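Local coordinates for protein citrate synthase (Thermotoga maritima, PDB 2P2W) that probably catalyses the condensation of oxaloacetate with acetyl-CoA to give citrate and free CoA, the step that feeds carbon into the tricarboxylic acid cycle, at residues H89-H101 with Y196-G208. Numbering follows the deposited sequence.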
ATOM      1  N   HIS A  89      -0.541 -14.004  -9.733  1.00 20.48           N
ATOM      2  CA  HIS A  89       0.730 -13.320  -9.950  1.00 20.67           C
ATOM      3  C   HIS A  89       1.453 -13.449  -8.606  1.00 19.63           C
ATOM      4  O   HIS A  89       0.830 -13.326  -7.547  1.00 18.38           O
ATOM      5  CB  HIS A  89       0.487 -11.847 -10.302  1.00 21.75           C
ATOM      6  CG  HIS A  89       1.732 -11.090 -10.663  1.00 24.29           C
ATOM      7  ND1 HIS A  89       2.630 -10.638  -9.720  1.00 22.72           N
ATOM      8  CD2 HIS A  89       2.220 -10.697 -11.866  1.00 23.97           C
ATOM      9  CE1 HIS A  89       3.616  -9.996 -10.324  1.00 25.03           C
ATOM     10  NE2 HIS A  89       3.390 -10.018 -11.626  1.00 24.67           N
ATOM     11  N   TYR A  90       2.757 -13.700  -8.639  1.00 19.19           N
ATOM     12  CA  TYR A  90       3.513 -13.875  -7.399  1.00 18.72           C
ATOM     13  C   TYR A  90       3.475 -12.713  -6.405  1.00 19.89           C
ATOM     14  O   TYR A  90       3.509 -12.940  -5.195  1.00 20.19           O
ATOM     15  CB  TYR A  90       4.954 -14.272  -7.730  1.00 19.01           C
ATOM     16  CG  TYR A  90       5.049 -15.712  -8.178  1.00 20.27           C
ATOM     17  CD1 TYR A  90       5.160 -16.744  -7.245  1.00 22.23           C
ATOM     18  CD2 TYR A  90       4.951 -16.053  -9.529  1.00 22.05           C
ATOM     19  CE1 TYR A  90       5.168 -18.080  -7.642  1.00 21.86           C
ATOM     20  CE2 TYR A  90       4.955 -17.388  -9.937  1.00 21.95           C
ATOM     21  CZ  TYR A  90       5.063 -18.395  -8.985  1.00 22.28           C
ATOM     22  OH  TYR A  90       5.051 -19.716  -9.374  1.00 21.61           O
ATOM     23  N   ILE A  91       3.400 -11.478  -6.892  1.00 19.59           N
ATOM     24  CA  ILE A  91       3.325 -10.339  -5.979  1.00 19.64           C
ATOM     25  C   ILE A  91       2.037 -10.460  -5.156  1.00 20.33           C
ATOM     26  O   ILE A  91       2.026 -10.178  -3.951  1.00 18.47           O
ATOM     27  CB  ILE A  91       3.314  -8.983  -6.741  1.00 19.63           C
ATOM     28  CG1 ILE A  91       4.714  -8.664  -7.283  1.00 18.76           C
ATOM     29  CG2 ILE A  91       2.833  -7.859  -5.813  1.00 20.10           C
ATOM     30  CD1 ILE A  91       5.771  -8.398  -6.209  1.00 18.82           C
ATOM     31  N   ASP A  92       0.954 -10.882  -5.807  1.00 20.27           N
ATOM     32  CA  ASP A  92      -0.325 -11.041  -5.119  1.00 21.55           C
ATOM     33  C   ASP A  92      -0.262 -12.186  -4.113  1.00 21.53           C
ATOM     34  O   ASP A  92      -0.867 -12.115  -3.042  1.00 21.80           O
ATOM     35  CB  ASP A  92      -1.456 -11.284  -6.123  1.00 22.08           C
ATOM     36  CG  ASP A  92      -1.785 -10.043  -6.936  1.00 25.42           C
ATOM     37  OD1 ASP A  92      -1.441  -8.933  -6.481  1.00 25.18           O
ATOM     38  OD2 ASP A  92      -2.392 -10.174  -8.018  1.00 26.79           O
ATOM     39  N   VAL A  93       0.471 -13.237  -4.466  1.00 19.90           N
ATOM     40  CA  VAL A  93       0.633 -14.386  -3.584  1.00 20.44           C
ATOM     41  C   VAL A  93       1.284 -13.910  -2.286  1.00 19.84           C
ATOM     42  O   VAL A  93       0.861 -14.289  -1.188  1.00 20.15           O
ATOM     43  CB  VAL A  93       1.519 -15.470  -4.250  1.00 20.28           C
ATOM     44  CG1 VAL A  93       1.855 -16.566  -3.251  1.00 21.15           C
ATOM     45  CG2 VAL A  93       0.784 -16.061  -5.449  1.00 22.31           C
ATOM     46  N   LEU A  94       2.308 -13.070  -2.420  1.00 19.73           N
ATOM     47  CA  LEU A  94       3.000 -12.518  -1.258  1.00 19.79           C
ATOM     48  C   LEU A  94       2.032 -11.713  -0.385  1.00 20.82           C
ATOM     49  O   LEU A  94       2.051 -11.832   0.838  1.00 20.69           O
ATOM     50  CB  LEU A  94       4.164 -11.626  -1.704  1.00 19.59           C
ATOM     51  CG  LEU A  94       5.418 -12.344  -2.221  1.00 19.81           C
ATOM     52  CD1 LEU A  94       6.379 -11.341  -2.847  1.00 17.89           C
ATOM     53  CD2 LEU A  94       6.082 -13.082  -1.072  1.00 19.01           C
ATOM     54  N   LYS A  95       1.187 -10.896  -1.015  1.00 20.58           N
ATOM     55  CA  LYS A  95       0.218 -10.089  -0.272  1.00 20.17           C
ATOM     56  C   LYS A  95      -0.659 -10.975   0.601  1.00 19.88           C
ATOM     57  O   LYS A  95      -0.859 -10.710   1.792  1.00 19.96           O
ATOM     58  CB  LYS A  95      -0.701  -9.319  -1.221  1.00 20.61           C
ATOM     59  CG  LYS A  95      -0.068  -8.175  -1.983  1.00 21.23           C
ATOM     60  CD  LYS A  95      -1.116  -7.609  -2.918  1.00 24.68           C
ATOM     61  CE  LYS A  95      -0.514  -6.770  -4.023  1.00 25.86           C
ATOM     62  NZ  LYS A  95      -1.570  -6.420  -5.013  1.00 26.34           N
ATOM     63  N   ILE A  96      -1.195 -12.023  -0.017  1.00 20.38           N
ATOM     64  CA  ILE A  96      -2.066 -12.965   0.676  1.00 19.57           C
ATOM     65  C   ILE A  96      -1.424 -13.544   1.928  1.00 19.28           C
ATOM     66  O   ILE A  96      -1.982 -13.461   3.022  1.00 19.23           O
ATOM     67  CB  ILE A  96      -2.458 -14.138  -0.248  1.00 19.81           C
ATOM     68  CG1 ILE A  96      -3.294 -13.622  -1.422  1.00 18.84           C
ATOM     69  CG2 ILE A  96      -3.227 -15.192   0.548  1.00 21.77           C
ATOM     70  CD1 ILE A  96      -3.545 -14.668  -2.508  1.00 19.26           C
ATOM     71  N   PHE A  97      -0.248 -14.136   1.770  1.00 19.31           N
ATOM     72  CA  PHE A  97       0.380 -14.792   2.914  1.00 20.52           C
ATOM     73  C   PHE A  97       0.898 -13.806   3.982  1.00 21.59           C
ATOM     74  O   PHE A  97       1.151 -14.168   5.122  1.00 22.84           O
ATOM     75  CB  PHE A  97       1.501 -15.710   2.406  1.00 19.61           C
ATOM     76  CG  PHE A  97       0.908 -16.961   1.811  1.00 19.85           C
ATOM     77  CD1 PHE A  97       0.347 -17.925   2.642  1.00 21.20           C
ATOM     78  CD2 PHE A  97       0.872 -17.127   0.434  1.00 18.93           C
ATOM     79  CE1 PHE A  97      -0.257 -19.050   2.093  1.00 22.30           C
ATOM     80  CE2 PHE A  97       0.264 -18.255  -0.110  1.00 20.80           C
ATOM     81  CZ  PHE A  97      -0.309 -19.218   0.712  1.00 21.64           C
ATOM     82  N   LEU A  98       1.093 -12.524   3.592  1.00 21.63           N
ATOM     83  CA  LEU A  98       1.517 -11.546   4.602  1.00 24.13           C
ATOM     84  C   LEU A  98       0.323 -10.971   5.372  1.00 23.99           C
ATOM     85  O   LEU A  98       0.461 -10.233   6.339  1.00 23.33           O
ATOM     86  CB  LEU A  98       2.252 -10.389   3.911  1.00 25.21           C
ATOM     87  CG  LEU A  98       3.600 -10.772   3.295  1.00 29.39           C
ATOM     88  CD1 LEU A  98       4.408  -9.543   2.888  1.00 30.43           C
ATOM     89  CD2 LEU A  98       4.506 -11.579   4.227  1.00 30.54           C
ATOM     90  N   SER A  99      -0.888 -11.298   4.870  1.00 24.79           N
ATOM     91  CA  SER A  99      -2.104 -10.728   5.453  1.00 26.81           C
ATOM     92  C   SER A  99      -2.883 -11.739   6.307  1.00 29.50           C
ATOM     93  O   SER A  99      -4.016 -11.508   6.707  1.00 28.12           O
ATOM     94  CB  SER A  99      -2.995 -10.237   4.310  1.00 24.99           C
ATOM     95  OG  SER A  99      -2.336  -9.175   3.622  1.00 24.66           O
ATOM     96  N   ILE A 100      -2.266 -12.906   6.554  1.00 32.09           N
ATOM     97  CA  ILE A 100      -2.917 -13.862   7.445  1.00 38.06           C
ATOM     98  C   ILE A 100      -2.298 -13.827   8.850  1.00 41.33           C
ATOM     99  O   ILE A 100      -1.490 -14.661   9.237  1.00 44.54           O
ATOM    100  CB  ILE A 100      -2.821 -15.262   6.832  1.00 38.50           C
ATOM    101  CG1 ILE A 100      -3.564 -15.285   5.493  1.00 37.86           C
ATOM    102  CG2 ILE A 100      -3.504 -16.288   7.756  1.00 39.25           C
ATOM    103  CD1 ILE A 100      -3.086 -16.408   4.571  1.00 41.27           C
ATOM    104  N   HIS A 101      -2.699 -12.778   9.606  1.00 45.41           N
ATOM    105  CA  HIS A 101      -2.163 -12.560  10.947  1.00 48.26           C
ATOM    106  C   HIS A 101      -0.642 -12.696  10.983  1.00 48.53           C
ATOM    107  O   HIS A 101       0.100 -11.742  10.788  1.00 49.95           O
ATOM    108  CB  HIS A 101      -2.810 -13.560  11.906  1.00 50.24           C
ATOM    109  CG  HIS A 101      -3.055 -12.887  13.232  1.00 53.96           C
ATOM    110  ND1 HIS A 101      -3.856 -13.402  14.199  1.00 55.20           N
ATOM    111  CD2 HIS A 101      -2.518 -11.682  13.696  1.00 54.96           C
ATOM    112  CE1 HIS A 101      -3.794 -12.527  15.224  1.00 55.93           C
ATOM    113  NE2 HIS A 101      -3.000 -11.490  14.949  1.00 56.10           N
ATOM    114  N   TYR A 196       3.392  -5.485   8.220  1.00 17.66           N
ATOM    115  CA  TYR A 196       2.871  -6.248   7.086  1.00 19.19           C
ATOM    116  C   TYR A 196       2.101  -5.336   6.137  1.00 18.69           C
ATOM    117  O   TYR A 196       2.234  -5.443   4.916  1.00 17.94           O
ATOM    118  CB  TYR A 196       1.976  -7.385   7.578  1.00 20.93           C
ATOM    119  CG  TYR A 196       2.658  -8.235   8.619  1.00 25.88           C
ATOM    120  CD1 TYR A 196       3.835  -8.925   8.320  1.00 27.40           C
ATOM    121  CD2 TYR A 196       2.160  -8.306   9.919  1.00 27.38           C
ATOM    122  CE1 TYR A 196       4.504  -9.664   9.296  1.00 30.39           C
ATOM    123  CE2 TYR A 196       2.820  -9.042  10.902  1.00 30.37           C
ATOM    124  CZ  TYR A 196       3.990  -9.716  10.585  1.00 32.24           C
ATOM    125  OH  TYR A 196       4.650 -10.429  11.562  1.00 35.79           O
ATOM    126  N   SER A 197       1.305  -4.434   6.703  1.00 18.05           N
ATOM    127  CA  SER A 197       0.538  -3.495   5.898  1.00 17.60           C
ATOM    128  C   SER A 197       1.471  -2.618   5.066  1.00 17.96           C
ATOM    129  O   SER A 197       1.204  -2.358   3.889  1.00 17.12           O
ATOM    130  CB  SER A 197      -0.344  -2.617   6.788  1.00 17.00           C
ATOM    131  OG  SER A 197      -1.396  -3.370   7.364  1.00 16.50           O
ATOM    132  N   CYS A 198       2.560  -2.154   5.676  1.00 17.30           N
ATOM    133  CA  CYS A 198       3.519  -1.321   4.960  1.00 17.29           C
ATOM    134  C   CYS A 198       4.081  -2.102   3.771  1.00 17.20           C
ATOM    135  O   CYS A 198       4.150  -1.592   2.653  1.00 16.56           O
ATOM    136  CB  CYS A 198       4.671  -0.909   5.881  1.00 18.41           C
ATOM    137  SG  CYS A 198       4.169   0.009   7.355  1.00 18.82           S
ATOM    138  N   ILE A 199       4.476  -3.347   4.023  1.00 17.46           N
ATOM    139  CA  ILE A 199       5.046  -4.199   2.984  1.00 17.44           C
ATOM    140  C   ILE A 199       4.063  -4.502   1.850  1.00 18.33           C
ATOM    141  O   ILE A 199       4.428  -4.444   0.671  1.00 18.44           O
ATOM    142  CB  ILE A 199       5.572  -5.519   3.600  1.00 18.56           C
ATOM    143  CG1 ILE A 199       6.684  -5.195   4.607  1.00 18.78           C
ATOM    144  CG2 ILE A 199       6.096  -6.451   2.502  1.00 17.68           C
ATOM    145  CD1 ILE A 199       7.180  -6.395   5.418  1.00 18.09           C
ATOM    146  N   VAL A 200       2.819  -4.818   2.199  1.00 18.68           N
ATOM    147  CA  VAL A 200       1.811  -5.123   1.191  1.00 19.42           C
ATOM    148  C   VAL A 200       1.557  -3.932   0.266  1.00 19.08           C
ATOM    149  O   VAL A 200       1.293  -4.109  -0.924  1.00 18.84           O
ATOM    150  CB  VAL A 200       0.500  -5.590   1.859  1.00 20.86           C
ATOM    151  CG1 VAL A 200      -0.621  -5.677   0.839  1.00 24.60           C
ATOM    152  CG2 VAL A 200       0.728  -6.955   2.493  1.00 22.60           C
ATOM    153  N   GLY A 201       1.642  -2.720   0.808  1.00 18.05           N
ATOM    154  CA  GLY A 201       1.459  -1.541  -0.020  1.00 17.97           C
ATOM    155  C   GLY A 201       2.671  -1.374  -0.927  1.00 18.37           C
ATOM    156  O   GLY A 201       2.538  -1.054  -2.112  1.00 19.25           O
ATOM    157  N   ALA A 202       3.857  -1.595  -0.371  1.00 16.98           N
ATOM    158  CA  ALA A 202       5.099  -1.483  -1.140  1.00 17.87           C
ATOM    159  C   ALA A 202       5.077  -2.481  -2.302  1.00 17.98           C
ATOM    160  O   ALA A 202       5.486  -2.165  -3.421  1.00 18.52           O
ATOM    161  CB  ALA A 202       6.299  -1.751  -0.238  1.00 17.44           C
ATOM    162  N   LEU A 203       4.595  -3.687  -2.028  1.00 17.13           N
ATOM    163  CA  LEU A 203       4.502  -4.721  -3.053  1.00 16.88           C
ATOM    164  C   LEU A 203       3.629  -4.232  -4.204  1.00 16.61           C
ATOM    165  O   LEU A 203       3.967  -4.417  -5.372  1.00 17.72           O
ATOM    166  CB  LEU A 203       3.907  -6.003  -2.458  1.00 16.76           C
ATOM    167  CG  LEU A 203       4.825  -6.782  -1.505  1.00 17.93           C
ATOM    168  CD1 LEU A 203       4.029  -7.850  -0.766  1.00 18.48           C
ATOM    169  CD2 LEU A 203       5.963  -7.412  -2.308  1.00 17.45           C
ATOM    170  N   GLY A 204       2.505  -3.608  -3.864  1.00 15.87           N
ATOM    171  CA  GLY A 204       1.598  -3.100  -4.878  1.00 16.53           C
ATOM    172  C   GLY A 204       2.265  -2.085  -5.788  1.00 18.04           C
ATOM    173  O   GLY A 204       2.045  -2.085  -6.999  1.00 17.52           O
ATOM    174  N   ALA A 205       3.081  -1.215  -5.202  1.00 16.87           N
ATOM    175  CA  ALA A 205       3.791  -0.196  -5.967  1.00 17.37           C
ATOM    176  C   ALA A 205       4.904  -0.805  -6.820  1.00 17.68           C
ATOM    177  O   ALA A 205       5.090  -0.430  -7.980  1.00 18.08           O
ATOM    178  CB  ALA A 205       4.379   0.844  -5.026  1.00 17.60           C
ATOM    179  N   LEU A 206       5.645  -1.747  -6.244  1.00 17.03           N
ATOM    180  CA  LEU A 206       6.744  -2.380  -6.969  1.00 17.16           C
ATOM    181  C   LEU A 206       6.227  -3.105  -8.211  1.00 17.29           C
ATOM    182  O   LEU A 206       6.913  -3.183  -9.232  1.00 17.06           O
ATOM    183  CB  LEU A 206       7.479  -3.366  -6.055  1.00 17.60           C
ATOM    184  CG  LEU A 206       8.805  -3.905  -6.595  1.00 16.33           C
ATOM    185  CD1 LEU A 206       9.812  -2.774  -6.651  1.00 15.87           C
ATOM    186  CD2 LEU A 206       9.324  -5.032  -5.702  1.00 16.77           C
ATOM    187  N   LYS A 207       5.002  -3.613  -8.108  1.00 18.55           N
ATOM    188  CA  LYS A 207       4.345  -4.354  -9.181  1.00 18.93           C
ATOM    189  C   LYS A 207       4.084  -3.537 -10.448  1.00 18.62           C
ATOM    190  O   LYS A 207       4.037  -4.091 -11.551  1.00 17.14           O
ATOM    191  CB  LYS A 207       3.023  -4.923  -8.651  1.00 20.53           C
ATOM    192  CG  LYS A 207       2.303  -5.876  -9.593  1.00 22.17           C
ATOM    193  CD  LYS A 207       1.031  -6.407  -8.948  1.00 24.47           C
ATOM    194  CE  LYS A 207       0.355  -7.452  -9.817  1.00 27.17           C
ATOM    195  NZ  LYS A 207      -1.051  -7.677  -9.379  1.00 32.16           N
ATOM    196  N   GLY A 208       3.917  -2.226 -10.292  1.00 18.40           N
ATOM    197  CA  GLY A 208       3.642  -1.361 -11.432  1.00 17.64           C
ATOM    198  C   GLY A 208       4.690  -1.368 -12.534  1.00 17.94           C
ATOM    199  O   GLY A 208       5.889  -1.461 -12.255  1.00 17.86           O
TER
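His89 lies under Lys207, whose CE sits over the centre of the imidazole ring, 4.0 Å from its centroid, in a CH-pi contact. The same ring caps helix 90-98, ND1 accepting from Ile91 N (3.0 Å), while NE2 is hydrogen-bonded to Glu216. Ile91 slides CG2 alongside the extended Lys207 chain, 3.9 Å from CD. With CG anti to the backbone N (chi1 -172°), that lysine reaches past Ile91 to a salt bridge with Asp92, NZ 3.1 Å from OD2, its hydrogen bonds to both carboxylate oxygens being weak. Asp92 OD1 also takes Lys95 NZ, nearly along the C-O bond, at 2.9 Å; with an alanine at Asp92, Lys95 NZ and Lys207 NZ, 4.6 Å apart, would probably lose the shared anion offsetting their like charges. Leu94 and Lys95, with Ile91 and Leu98, form the hole that receives the Leu203 knob. Leu98 turns CD1 crosswise onto Ile199 CG2 (3.5 Å), and its O lies obliquely to the Tyr196 ring. The nearly antiparallel helices, 171° between axes 9.7 Å apart, thus share an apolar seam flanked by the salt-bridge network. Asp194 of the second subunit pairs with Lys207 and its Ser197 is hydrogen-bonded to Lys95, implying that this network links the helix pair across the dimer interface.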